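Histidine acid phosphatase (PDB 4ARU) is a bacterial member of branch 2 of the histidine phosphatase superfamily, with a central mixed beta sheet flanked by helices and a largely helical second lobe. Local coordinates at residues W42-K45 with I49-R52; E147-T152 with M260-Y265; A163-M168 with E211-L216; L172-S177 with S192-S197; I223-H228 with P324-N329. One frame throughout, in Å; residues are numbered along the deposited sequence.

Contact 1: W42-K45 with I49-R52; sequences WPVK and ITPR
Thr50 OG1 is held from two directions, by the amide N of Gly53, which it caps at the start of helix 51-70, and by OE1 of Gln230. Its first torsion (chi1 63°) sets the hydroxyl between the backbone N and the carbonyl carbon, and this turns CG2 toward the 42-45 segment, where it becomes the hub of the contact. Trp42 meets that methyl with the edge of its indole, the carbon lying near the ring plane, 3.8 Å from Trp42 CE3 to Thr50 CG2. From a second direction, Val44 CG2 approaches Thr50 CG2 at 3.8 Å, the two side chains crossing at about a right angle. The other branch of Val44 meets end-on the ring of the proline that opens the helix, with Val44 CG1 3.9 Å from Pro51 CD. No hydrogen bond joins the two segments; the polar side of Thr50 serves the helix start while its methyl serves the apolar contact. The turn folds the loop that follows helix 29-33 back on the first residues of helix 51-70, with Ile49 packed on helix 93-106 and the indole of Trp42 touching Leu226 and Glu227 of helix 213-229.

Contact 2: E147-T152 with M260-Y265; sequences EKQAGT and MSRTPY
The amide of Gln149 and the guanidinium of Arg262 meet obliquely, their planes 40° apart, with Gln149 NE2 3.8 Å from Arg262 NH1. Two donors do not bond to each other; they share an acceptor, OD1 of Asp258, which takes a hydrogen bond from the amide and a salt bridge from the guanidinium. The same amide nitrogen is also tied through a water: Gln149 NE2 donates to this bridging water over 3.1 Å, and the same water donates to Arg262 O at 2.8 Å. The oxygen end of the amide lies near a ring carbon, with Gln149 OE1 3.5 Å from Pro264 CD.

A bend at chi2 (80°) swings the Gln149 amide across the joint between helix 243-262 and helix 264-282. Nearer the backbone, the aliphatic stem of Gln149 slides past Thr263 in the opposite direction, with Gln149 CB 3.2 Å from Thr263 OG1. That hydroxyl is not spent on the N-cap position it occupies; it is bonded back to Leu259 O. Helix 139-150 thus lays its last turn, just before Gly151 takes positive phi, against the junction of two successive helices, which break at Thr263.

The chemistry is that of a polar joint with no direct hydrogen bond between the segments. Asp258 and one water supply the links, and the negative charge of Asp258 probably offsets the positive charge of Arg262 beside the neutral amide.

Contact 3: A163-M168 with E211-L216; sequences ASLALM and EGAVGL
Leu165 is directed toward the first turn of helix 213-229 and spreads its two methyls over Ala213. Leu165 CD2 stands 3.9 Å from Ala213 CB, while Leu165 CD1 is almost as near, so the small methyl of the alanine, itself directed toward helix 162-172, faces the forked end of the leucine. CG lies beside the backbone N, anti to the carbonyl carbon (chi1 -70°), and CD1 then continues the extended chain away from its own helix. The same fork reaches past the alanine side chain: Leu165 CD2 comes within 3.7 Å of Ala213 O, and CD1 touches Val214 CG2 at 4.2 Å. Val214 takes the leucine on its flank, its side chain leaving the helix at an angle to the neighbour.

This is a helix-to-helix contact of the helical lobe that histidine acid phosphatases carry beside their alpha/beta core. Here helix 213-229 starts directly after the hairpin of strands 198-201 and 208-211. Gly212 holds the N-cap position, with Leu216 N bonded to Gly212 O at 2.8 Å in the first turn.

Leu165 is also packed by Phe191 and Ser192 of helix 191-194, by Asn158, and by Leu252 of helix 243-262. One turn further along, Met168 also points toward helix 213-229, and its side chain packs among Ala217, Leu220, Ala221 and Phe224.

Contact 4: L172-S177 with S192-S197; sequences LDFPKS and SQAMPS
Phe174 and Met195 come at each other from opposite directions, and the contact is made by a methyl against a ring: Met195 CE lies 3.7 Å from Phe174 CE1 and 3.9 Å from Phe174 CZ, meeting the ring obliquely. Ala194 CB adds a looser touch, 4.5 Å from Phe174 CZ. The phenylalanine belongs to the Schellman motif that ends helix 162-172, in which Asp173 is the positive-phi C-prime residue and Phe174 N is bonded back to Ser169 O. With CG anti to the backbone N (chi1 174°), the ring is carried out of this turn toward the end of helix 191-194 and the residue after it.

A second layer is aromatic. Phe191 meets the Phe174 ring edge-to-face, and Tyr179 lies against it as well as against Met195. Cys180 and Cys189, which form a disulfide, both touch Phe174. Met195 is in turn backed by Ala213 and Leu216 of helix 213-229.

Ser177, at the N-cap position of helix 178-182, helps hold the turn. Phe174 O takes Ser177 N at 2.9 Å and also Ser177 OG at 2.7 Å, the hydroxyl lying in the carbonyl plane on a lone pair.

Contact 5: I223-H228 with P324-N329; sequences IFLLEH and PGQPDN
Leu225 extends its CG opposite the backbone N (chi1 -175°), and a second torsion of 132°, away from the usual staggered values, carries CD1 outward from helix 213-229 to meet the 324-329 loop. Gln326 bends at chi2 (51°), which brings its carbonyl end round to the same spot. The contact joins the two halves of the histidine acid phosphatase fold, a helix of the helical lobe on one side and, on the other, the loop that runs from helix 307-317 to strand 335-342 of the central sheet.

One methyl makes the close contacts on the helix side. Leu225 CD1 is 3.8 Å from Asp328 CB and 4.1 Å from Pro327 CG, and the amide oxygen of Gln326 is close by, with CD1 to OE1 at 3.6 Å. The leucine crosses both Gln326 and Asp328 at about a right angle, and its methyl seats against the curve of the loop.

That curve is held from several sides. Gln326 NE2 is bonded to Gln357 O, while Asp328 OD1 accepts from Thr330 N. Asn254 of helix 243-262 grips the backbone twice, through Pro327 O and Asn329 N. A long, weak ion pair links Asp328 OD2 to Arg18, which belongs to the RHG sequence signature of the family. Within the loop itself, Gln326 OE1 accepts from Asp328 N at 3.1 Å, with an N-H...O angle of 158°.

Overall arrangement
Along the chain contact 1 closes first. Contact 2 then spans a long section, 147 to 265, that includes both segments of contact 3, within which contact 4 falls; contact 5 opens inside that section and ends beyond it. Contacts 3 and 4 are neighbours, with centres about 8 Å apart, and touch through Met195 and Ala213. Helix 213-229 is the common thread: its first turn serves contact 3, its later part contact 5, and contact 1 touches that later part, the centres of contacts 1 and 5 about 17 Å apart. Contact 2 stands across the chain's centre from contact 1, about 33 Å away between centres. The helical lobe is thereby tied internally and to the sheet-bearing core.

Contact 1: W42-K45 with I49-R52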
# COMPACT_ATOMS: atom_id res chain seq x y z
N TRP A 42 5.63 6.62 20.88
CA TRP A 42 5.38 7.48 19.72
C TRP A 42 4.72 8.79 20.16
O TRP A 42 4.13 8.88 21.24
CB TRP A 42 4.50 6.74 18.71
CG TRP A 42 5.30 5.76 17.95
CD1 TRP A 42 5.84 4.57 18.42
CD2 TRP A 42 5.69 5.86 16.60
NE1 TRP A 42 6.54 3.95 17.43
CE2 TRP A 42 6.47 4.72 16.30
CE3 TRP A 42 5.44 6.78 15.59
CZ2 TRP A 42 7.01 4.51 15.03
CZ3 TRP A 42 6.00 6.57 14.34
CH2 TRP A 42 6.78 5.47 14.08
N PRO A 43 4.83 9.84 19.33
CA PRO A 43 4.36 11.16 19.75
C PRO A 43 2.90 11.43 19.40
O PRO A 43 2.44 12.56 19.56
CB PRO A 43 5.27 12.09 18.98
CG PRO A 43 5.49 11.36 17.72
CD PRO A 43 5.66 9.92 18.12
N VAL A 44 2.18 10.39 18.98
CA VAL A 44 0.77 10.48 18.66
C VAL A 44 0.13 9.18 19.13
O VAL A 44 0.79 8.20 19.41
CB VAL A 44 0.53 10.61 17.14
CG1 VAL A 44 1.11 11.91 16.59
CG2 VAL A 44 1.07 9.43 16.37
N LYS A 45 -1.19 9.23 19.16
CA LYS A 45 -2.01 8.07 19.45
C LYS A 45 -1.68 6.92 18.53
O LYS A 45 -1.38 7.10 17.35
CB LYS A 45 -3.45 8.49 19.28
CG LYS A 45 -4.48 7.44 19.66
CD LYS A 45 -5.86 7.99 19.53
CE LYS A 45 -6.87 6.89 19.78
NZ LYS A 45 -8.21 7.45 19.65
N ILE A 49 -1.27 9.04 11.95
CA ILE A 49 -0.13 9.58 11.22
C ILE A 49 0.56 10.59 12.12
O ILE A 49 -0.07 11.27 12.92
CB ILE A 49 -0.56 10.25 9.91
CG1 ILE A 49 0.63 10.55 9.00
CG2 ILE A 49 -1.34 11.51 10.16
CD1 ILE A 49 0.20 10.93 7.58
N THR A 50 1.88 10.65 12.08
CA THR A 50 2.64 11.67 12.84
C THR A 50 2.83 12.94 12.03
O THR A 50 2.71 12.93 10.78
CB THR A 50 4.08 11.18 13.22
OG1 THR A 50 4.83 10.96 12.00
CG2 THR A 50 4.00 9.88 13.99
N PRO A 51 3.16 14.04 12.71
CA PRO A 51 3.44 15.27 11.94
C PRO A 51 4.57 15.07 10.92
O PRO A 51 4.54 15.60 9.79
CB PRO A 51 3.70 16.30 13.01
CG PRO A 51 2.93 15.81 14.21
CD PRO A 51 2.94 14.31 14.14
N ARG A 52 5.57 14.27 11.29
CA ARG A 52 6.62 13.97 10.33
C ARG A 52 6.06 13.18 9.15
O ARG A 52 6.45 13.42 8.03
CB ARG A 52 7.76 13.21 11.02
CG ARG A 52 8.81 12.67 10.08
CD ARG A 52 10.06 12.45 10.83
NE ARG A 52 10.99 11.64 10.06
CZ ARG A 52 12.30 11.74 10.08
NH1 ARG A 52 12.93 12.67 10.79
NH2 ARG A 52 12.98 10.89 9.34

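Contact 2: E147-T152 with M260-Y265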
# COMPACT_ATOMS: atom_id res chain seq x y z
N GLU A 147 -2.97 -21.50 0.78
CA GLU A 147 -2.02 -22.61 0.59
C GLU A 147 -1.48 -22.61 -0.83
O GLU A 147 -0.26 -22.80 -1.04
CB GLU A 147 -2.66 -23.94 0.94
CG GLU A 147 -1.67 -25.08 0.71
CD GLU A 147 -2.07 -26.40 1.31
OE1 GLU A 147 -2.83 -26.43 2.31
OE2 GLU A 147 -1.59 -27.45 0.80
N LYS A 148 -2.34 -22.35 -1.80
CA LYS A 148 -1.93 -22.29 -3.20
C LYS A 148 -0.90 -21.18 -3.41
O LYS A 148 0.12 -21.34 -4.09
CB LYS A 148 -3.14 -22.09 -4.09
CG LYS A 148 -2.83 -22.09 -5.58
CD LYS A 148 -4.10 -21.77 -6.36
CE LYS A 148 -3.82 -21.38 -7.81
NZ LYS A 148 -3.30 -22.55 -8.54
N GLN A 149 -1.16 -20.03 -2.84
CA GLN A 149 -0.25 -18.89 -2.98
C GLN A 149 1.10 -19.24 -2.34
O GLN A 149 2.13 -18.89 -2.87
CB GLN A 149 -0.84 -17.61 -2.34
CG GLN A 149 -0.04 -16.34 -2.64
CD GLN A 149 -0.32 -15.76 -4.01
OE1 GLN A 149 -1.04 -16.30 -4.84
NE2 GLN A 149 0.16 -14.59 -4.20
N ALA A 150 1.09 -19.87 -1.17
CA ALA A 150 2.33 -20.23 -0.47
C ALA A 150 3.06 -21.37 -1.19
O ALA A 150 4.29 -21.44 -1.12
CB ALA A 150 2.03 -20.66 0.96
N GLY A 151 2.34 -22.24 -1.88
CA GLY A 151 2.96 -23.40 -2.54
C GLY A 151 3.25 -24.55 -1.62
O GLY A 151 3.87 -25.52 -2.02
N THR A 152 2.78 -24.46 -0.37
CA THR A 152 3.08 -25.45 0.67
C THR A 152 2.03 -25.28 1.77
O THR A 152 1.49 -24.19 1.93
CB THR A 152 4.54 -25.28 1.18
OG1 THR A 152 5.01 -26.46 1.83
CG2 THR A 152 4.68 -24.10 2.11
N MET A 260 -1.58 -12.86 2.44
CA MET A 260 -2.82 -12.40 3.07
C MET A 260 -3.50 -11.27 2.29
O MET A 260 -4.67 -10.96 2.53
CB MET A 260 -2.51 -12.00 4.51
CG MET A 260 -1.89 -13.14 5.33
SD MET A 260 -2.64 -14.77 5.21
CE MET A 260 -4.29 -14.28 5.69
N SER A 261 -2.79 -10.68 1.34
CA SER A 261 -3.35 -9.62 0.52
C SER A 261 -3.22 -9.79 -0.99
O SER A 261 -4.09 -9.31 -1.74
CB SER A 261 -2.78 -8.27 0.94
OG SER A 261 -3.24 -7.97 2.28
N ARG A 262 -2.18 -10.46 -1.48
CA ARG A 262 -2.04 -10.66 -2.92
C ARG A 262 -2.73 -11.88 -3.46
O ARG A 262 -3.14 -11.90 -4.59
CB ARG A 262 -0.57 -10.67 -3.37
CG ARG A 262 0.19 -9.40 -3.06
CD ARG A 262 1.56 -9.33 -3.76
NE ARG A 262 1.35 -9.25 -5.20
CZ ARG A 262 1.43 -10.26 -6.06
NH1 ARG A 262 1.73 -11.48 -5.70
NH2 ARG A 262 1.10 -10.07 -7.32
N THR A 263 -2.85 -12.91 -2.65
CA THR A 263 -3.60 -14.12 -3.04
C THR A 263 -4.87 -13.78 -3.81
O THR A 263 -5.70 -13.07 -3.24
CB THR A 263 -4.00 -14.89 -1.77
OG1 THR A 263 -2.82 -15.39 -1.16
CG2 THR A 263 -4.97 -16.05 -2.08
N PRO A 264 -5.03 -14.20 -5.07
CA PRO A 264 -6.12 -13.65 -5.88
C PRO A 264 -7.53 -13.76 -5.26
O PRO A 264 -8.29 -12.81 -5.31
CB PRO A 264 -5.98 -14.38 -7.21
CG PRO A 264 -4.49 -14.53 -7.31
CD PRO A 264 -4.04 -14.91 -5.92
N TYR A 265 -7.85 -14.89 -4.66
CA TYR A 265 -9.19 -15.04 -4.06
C TYR A 265 -9.46 -13.96 -3.03
O TYR A 265 -10.54 -13.36 -2.96
CB TYR A 265 -9.34 -16.43 -3.45
CG TYR A 265 -10.71 -16.71 -2.89
CD1 TYR A 265 -11.77 -17.01 -3.71
CD2 TYR A 265 -10.94 -16.64 -1.54
CE1 TYR A 265 -13.02 -17.27 -3.18
CE2 TYR A 265 -12.18 -16.88 -1.01
CZ TYR A 265 -13.21 -17.18 -1.84
OH TYR A 265 -14.46 -17.40 -1.30
O HOH W 1 -1.19 -12.92 -6.40

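Contact 3: A163-M168 with E211-L216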
# COMPACT_ATOMS: atom_id res chain seq x y z
N ALA A 163 16.38 -18.17 8.34
CA ALA A 163 17.36 -17.11 8.60
C ALA A 163 16.74 -15.79 9.06
O ALA A 163 17.21 -15.13 9.99
CB ALA A 163 18.22 -16.89 7.37
N SER A 164 15.66 -15.39 8.41
CA SER A 164 14.97 -14.15 8.72
C SER A 164 14.34 -14.21 10.11
O SER A 164 14.41 -13.25 10.89
CB SER A 164 13.92 -13.87 7.66
OG SER A 164 14.53 -13.58 6.41
N LEU A 165 13.76 -15.37 10.44
CA LEU A 165 13.16 -15.52 11.78
C LEU A 165 14.24 -15.51 12.85
O LEU A 165 14.10 -14.93 13.95
CB LEU A 165 12.30 -16.77 11.85
CG LEU A 165 11.00 -16.76 11.06
CD1 LEU A 165 10.23 -18.07 11.10
CD2 LEU A 165 10.11 -15.64 11.59
N ALA A 166 15.39 -16.11 12.55
CA ALA A 166 16.51 -16.09 13.50
C ALA A 166 17.05 -14.68 13.69
O ALA A 166 17.36 -14.29 14.79
CB ALA A 166 17.62 -17.02 13.05
N LEU A 167 17.08 -13.91 12.60
CA LEU A 167 17.50 -12.50 12.73
C LEU A 167 16.50 -11.71 13.57
O LEU A 167 16.89 -10.93 14.43
CB LEU A 167 17.66 -11.85 11.36
CG LEU A 167 18.00 -10.36 11.33
CD1 LEU A 167 19.33 -10.10 11.99
CD2 LEU A 167 17.99 -9.88 9.89
N MET A 168 15.23 -11.93 13.33
CA MET A 168 14.20 -11.23 14.13
C MET A 168 14.42 -11.57 15.62
O MET A 168 14.36 -10.71 16.49
CB MET A 168 12.78 -11.61 13.71
CG MET A 168 11.69 -10.92 14.51
SD MET A 168 11.74 -9.10 14.55
CE MET A 168 11.06 -8.68 12.98
N GLU A 211 -1.30 -16.29 11.84
CA GLU A 211 -0.78 -16.35 13.20
C GLU A 211 0.58 -17.02 13.18
O GLU A 211 0.87 -17.80 12.27
CB GLU A 211 -1.70 -17.18 14.10
CG GLU A 211 -3.13 -16.60 14.18
CD GLU A 211 -3.20 -15.25 14.92
OE1 GLU A 211 -2.33 -14.92 15.73
OE2 GLU A 211 -4.21 -14.53 14.74
N GLY A 212 1.37 -16.78 14.20
CA GLY A 212 2.69 -17.37 14.33
C GLY A 212 3.84 -16.45 14.00
O GLY A 212 3.68 -15.24 13.81
N ALA A 213 5.03 -17.04 13.92
CA ALA A 213 6.25 -16.28 13.86
C ALA A 213 6.34 -15.36 12.65
O ALA A 213 6.88 -14.24 12.73
CB ALA A 213 7.40 -17.24 13.90
N VAL A 214 5.91 -15.85 11.48
CA VAL A 214 6.02 -15.04 10.26
C VAL A 214 5.06 -13.86 10.38
O VAL A 214 5.41 -12.72 10.09
CB VAL A 214 5.78 -15.87 8.96
CG1 VAL A 214 5.73 -14.95 7.77
CG2 VAL A 214 6.84 -16.94 8.81
N GLY A 215 3.81 -14.13 10.76
CA GLY A 215 2.83 -13.04 10.95
C GLY A 215 3.28 -12.01 11.97
O GLY A 215 3.16 -10.82 11.74
N LEU A 216 3.78 -12.48 13.11
CA LEU A 216 4.23 -11.56 14.14
C LEU A 216 5.46 -10.79 13.70
O LEU A 216 5.52 -9.56 13.80
CB LEU A 216 4.48 -12.32 15.42
CG LEU A 216 5.06 -11.49 16.59
CD1 LEU A 216 4.14 -10.38 17.01
CD2 LEU A 216 5.37 -12.41 17.75

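Contact 4: L172-S177 with S192-S197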
# COMPACT_ATOMS: atom_id res chain seq x y z
N LEU A 172 15.23 -8.76 18.58
CA LEU A 172 14.40 -8.68 19.77
C LEU A 172 15.11 -9.08 21.04
O LEU A 172 14.64 -8.73 22.12
CB LEU A 172 13.18 -9.64 19.61
CG LEU A 172 12.23 -9.27 18.50
CD1 LEU A 172 11.27 -10.42 18.35
CD2 LEU A 172 11.49 -7.97 18.79
N ASP A 173 16.22 -9.83 20.97
CA ASP A 173 16.70 -10.57 22.15
C ASP A 173 15.62 -11.46 22.74
O ASP A 173 15.45 -11.59 23.95
CB ASP A 173 17.31 -9.63 23.20
CG ASP A 173 18.62 -9.02 22.71
OD1 ASP A 173 19.58 -9.80 22.61
OD2 ASP A 173 18.73 -7.79 22.41
N PHE A 174 14.90 -12.11 21.82
CA PHE A 174 13.79 -12.99 22.17
C PHE A 174 14.11 -14.00 23.27
O PHE A 174 13.30 -14.23 24.17
CB PHE A 174 13.20 -13.65 20.90
CG PHE A 174 12.12 -14.69 21.19
CD1 PHE A 174 10.82 -14.31 21.54
CD2 PHE A 174 12.39 -16.03 21.06
CE1 PHE A 174 9.86 -15.26 21.78
CE2 PHE A 174 11.41 -16.99 21.30
CZ PHE A 174 10.15 -16.59 21.65
N PRO A 175 15.27 -14.66 23.20
CA PRO A 175 15.53 -15.70 24.20
C PRO A 175 15.56 -15.17 25.65
O PRO A 175 15.35 -15.95 26.60
CB PRO A 175 16.90 -16.25 23.78
CG PRO A 175 16.99 -15.98 22.32
CD PRO A 175 16.30 -14.67 22.12
N LYS A 176 15.83 -13.87 25.80
CA LYS A 176 15.84 -13.23 27.11
C LYS A 176 14.53 -12.55 27.47
O LYS A 176 14.47 -11.85 28.48
CB LYS A 176 16.95 -12.19 27.18
CG LYS A 176 18.35 -12.77 27.01
CD LYS A 176 19.25 -11.62 26.58
CE LYS A 176 20.73 -11.94 26.60
NZ LYS A 176 21.42 -10.81 25.89
N SER A 177 13.49 -12.81 26.69
CA SER A 177 12.23 -12.06 26.79
C SER A 177 11.32 -12.70 27.83
O SER A 177 11.46 -13.88 28.17
CB SER A 177 11.54 -12.03 25.45
OG SER A 177 10.99 -13.31 25.15
N SER A 192 11.01 -19.45 16.04
CA SER A 192 10.27 -20.22 15.04
C SER A 192 9.52 -21.44 15.64
O SER A 192 8.34 -21.64 15.33
CB SER A 192 11.22 -20.70 13.93
OG SER A 192 10.51 -21.53 12.98
N GLN A 193 10.18 -22.22 16.48
CA GLN A 193 9.60 -23.42 17.07
C GLN A 193 8.44 -23.05 17.99
O GLN A 193 7.43 -23.76 18.04
CB GLN A 193 10.68 -24.15 17.88
CG GLN A 193 10.29 -25.55 18.36
CD GLN A 193 9.31 -25.56 19.52
OE1 GLN A 193 9.35 -24.68 20.37
NE2 GLN A 193 8.42 -26.56 19.55
N ALA A 194 8.60 -21.96 18.73
CA ALA A 194 7.59 -21.52 19.69
C ALA A 194 6.28 -21.08 19.03
O ALA A 194 5.23 -21.13 19.67
CB ALA A 194 8.14 -20.41 20.56
N MET A 195 6.37 -20.59 17.79
CA MET A 195 5.26 -19.94 17.11
C MET A 195 5.10 -20.45 15.69
O MET A 195 5.33 -19.74 14.73
CB MET A 195 5.43 -18.42 17.09
CG MET A 195 5.35 -17.86 18.49
SD MET A 195 5.56 -16.06 18.50
CE MET A 195 7.06 -15.93 19.45
N PRO A 196 4.64 -21.70 15.57
CA PRO A 196 4.35 -22.22 14.23
C PRO A 196 3.32 -21.39 13.48
O PRO A 196 2.43 -20.79 14.09
CB PRO A 196 3.84 -23.63 14.50
CG PRO A 196 3.29 -23.55 15.87
CD PRO A 196 4.23 -22.64 16.62
N SER A 197 3.46 -21.28 12.16
CA SER A 197 2.46 -20.58 11.36
C SER A 197 1.13 -21.32 11.33
O SER A 197 1.09 -22.57 11.30
CB SER A 197 2.96 -20.37 9.90
OG SER A 197 3.98 -19.41 9.81

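Contact 5: I223-H228 with P324-N329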
# COMPACT_ATOMS: atom_id res chain seq x y z
N ILE A 223 7.08 -2.21 11.99
CA ILE A 223 7.23 -1.21 13.04
C ILE A 223 8.67 -0.65 13.05
O ILE A 223 8.87 0.56 13.21
CB ILE A 223 6.79 -1.73 14.43
CG1 ILE A 223 5.27 -1.93 14.37
CG2 ILE A 223 7.30 -0.80 15.54
CD1 ILE A 223 4.72 -2.69 15.54
N PHE A 224 9.69 -1.49 12.90
CA PHE A 224 11.05 -0.99 12.87
C PHE A 224 11.23 -0.04 11.69
O PHE A 224 11.86 1.00 11.83
CB PHE A 224 12.05 -2.14 12.76
CG PHE A 224 12.02 -3.11 13.91
CD1 PHE A 224 11.69 -2.76 15.20
CD2 PHE A 224 12.37 -4.42 13.68
CE1 PHE A 224 11.70 -3.69 16.24
CE2 PHE A 224 12.38 -5.37 14.72
CZ PHE A 224 12.04 -5.00 15.98
N LEU A 225 10.69 -0.39 10.53
CA LEU A 225 10.81 0.47 9.37
C LEU A 225 10.14 1.83 9.66
O LEU A 225 10.63 2.89 9.27
CB LEU A 225 10.15 -0.19 8.18
CG LEU A 225 10.34 0.60 6.87
CD1 LEU A 225 10.80 -0.33 5.80
CD2 LEU A 225 9.13 1.38 6.45
N LEU A 226 8.98 1.76 10.30
CA LEU A 226 8.27 2.99 10.68
C LEU A 226 9.07 3.84 11.65
O LEU A 226 9.14 5.04 11.50
CB LEU A 226 6.87 2.72 11.22
CG LEU A 226 5.86 2.14 10.22
CD1 LEU A 226 4.58 1.60 10.88
CD2 LEU A 226 5.49 3.21 9.22
N GLU A 227 9.72 3.20 12.63
CA GLU A 227 10.55 3.93 13.58
C GLU A 227 11.67 4.68 12.82
O GLU A 227 11.99 5.81 13.10
CB GLU A 227 11.23 2.98 14.55
CG GLU A 227 10.27 2.31 15.56
CD GLU A 227 10.95 1.26 16.40
OE1 GLU A 227 12.14 0.99 16.14
OE2 GLU A 227 10.32 0.72 17.34
N HIS A 228 12.25 3.98 11.86
CA HIS A 228 13.30 4.54 11.05
C HIS A 228 12.84 5.71 10.17
O HIS A 228 13.48 6.76 10.10
CB HIS A 228 13.93 3.43 10.21
CG HIS A 228 15.19 3.84 9.49
ND1 HIS A 228 16.42 3.88 10.10
CD2 HIS A 228 15.38 4.22 8.21
CE1 HIS A 228 17.34 4.23 9.19
NE2 HIS A 228 16.72 4.48 8.05
N PRO A 324 13.96 -0.54 -5.51
CA PRO A 324 15.33 -0.18 -5.15
C PRO A 324 15.38 0.81 -3.98
O PRO A 324 14.65 1.79 -3.97
CB PRO A 324 15.89 0.47 -6.43
CG PRO A 324 15.12 -0.23 -7.48
CD PRO A 324 13.72 -0.40 -6.96
N GLY A 325 16.18 0.50 -2.99
CA GLY A 325 16.34 1.37 -1.83
C GLY A 325 15.25 1.35 -0.80
O GLY A 325 15.29 2.07 0.17
N GLN A 326 14.29 0.45 -0.98
CA GLN A 326 13.11 0.42 -0.09
C GLN A 326 12.70 -1.04 0.15
O GLN A 326 12.04 -1.65 -0.71
CB GLN A 326 12.00 1.24 -0.73
CG GLN A 326 10.67 1.22 0.01
CD GLN A 326 10.83 1.54 1.48
OE1 GLN A 326 10.87 0.65 2.33
NE2 GLN A 326 10.90 2.82 1.80
N PRO A 327 13.05 -1.58 1.31
CA PRO A 327 12.76 -2.97 1.58
C PRO A 327 11.28 -3.34 1.73
O PRO A 327 10.96 -4.50 1.48
CB PRO A 327 13.54 -3.26 2.85
CG PRO A 327 13.77 -1.99 3.50
CD PRO A 327 13.75 -0.93 2.44
N ASP A 328 10.43 -2.41 2.09
CA ASP A 328 8.99 -2.69 2.16
C ASP A 328 8.38 -2.52 0.74
O ASP A 328 8.54 -1.47 0.13
CB ASP A 328 8.38 -1.66 3.12
CG ASP A 328 6.88 -1.89 3.41
OD1 ASP A 328 6.24 -2.78 2.78
OD2 ASP A 328 6.36 -1.14 4.27
N ASN A 329 7.70 -3.52 0.21
CA ASN A 329 7.06 -3.40 -1.11
C ASN A 329 5.91 -2.43 -1.12
O ASN A 329 5.53 -1.98 -2.18
CB ASN A 329 6.51 -4.75 -1.63
CG ASN A 329 7.59 -5.76 -1.96
OD1 ASN A 329 8.75 -5.40 -2.12
ND2 ASN A 329 7.23 -7.03 -1.99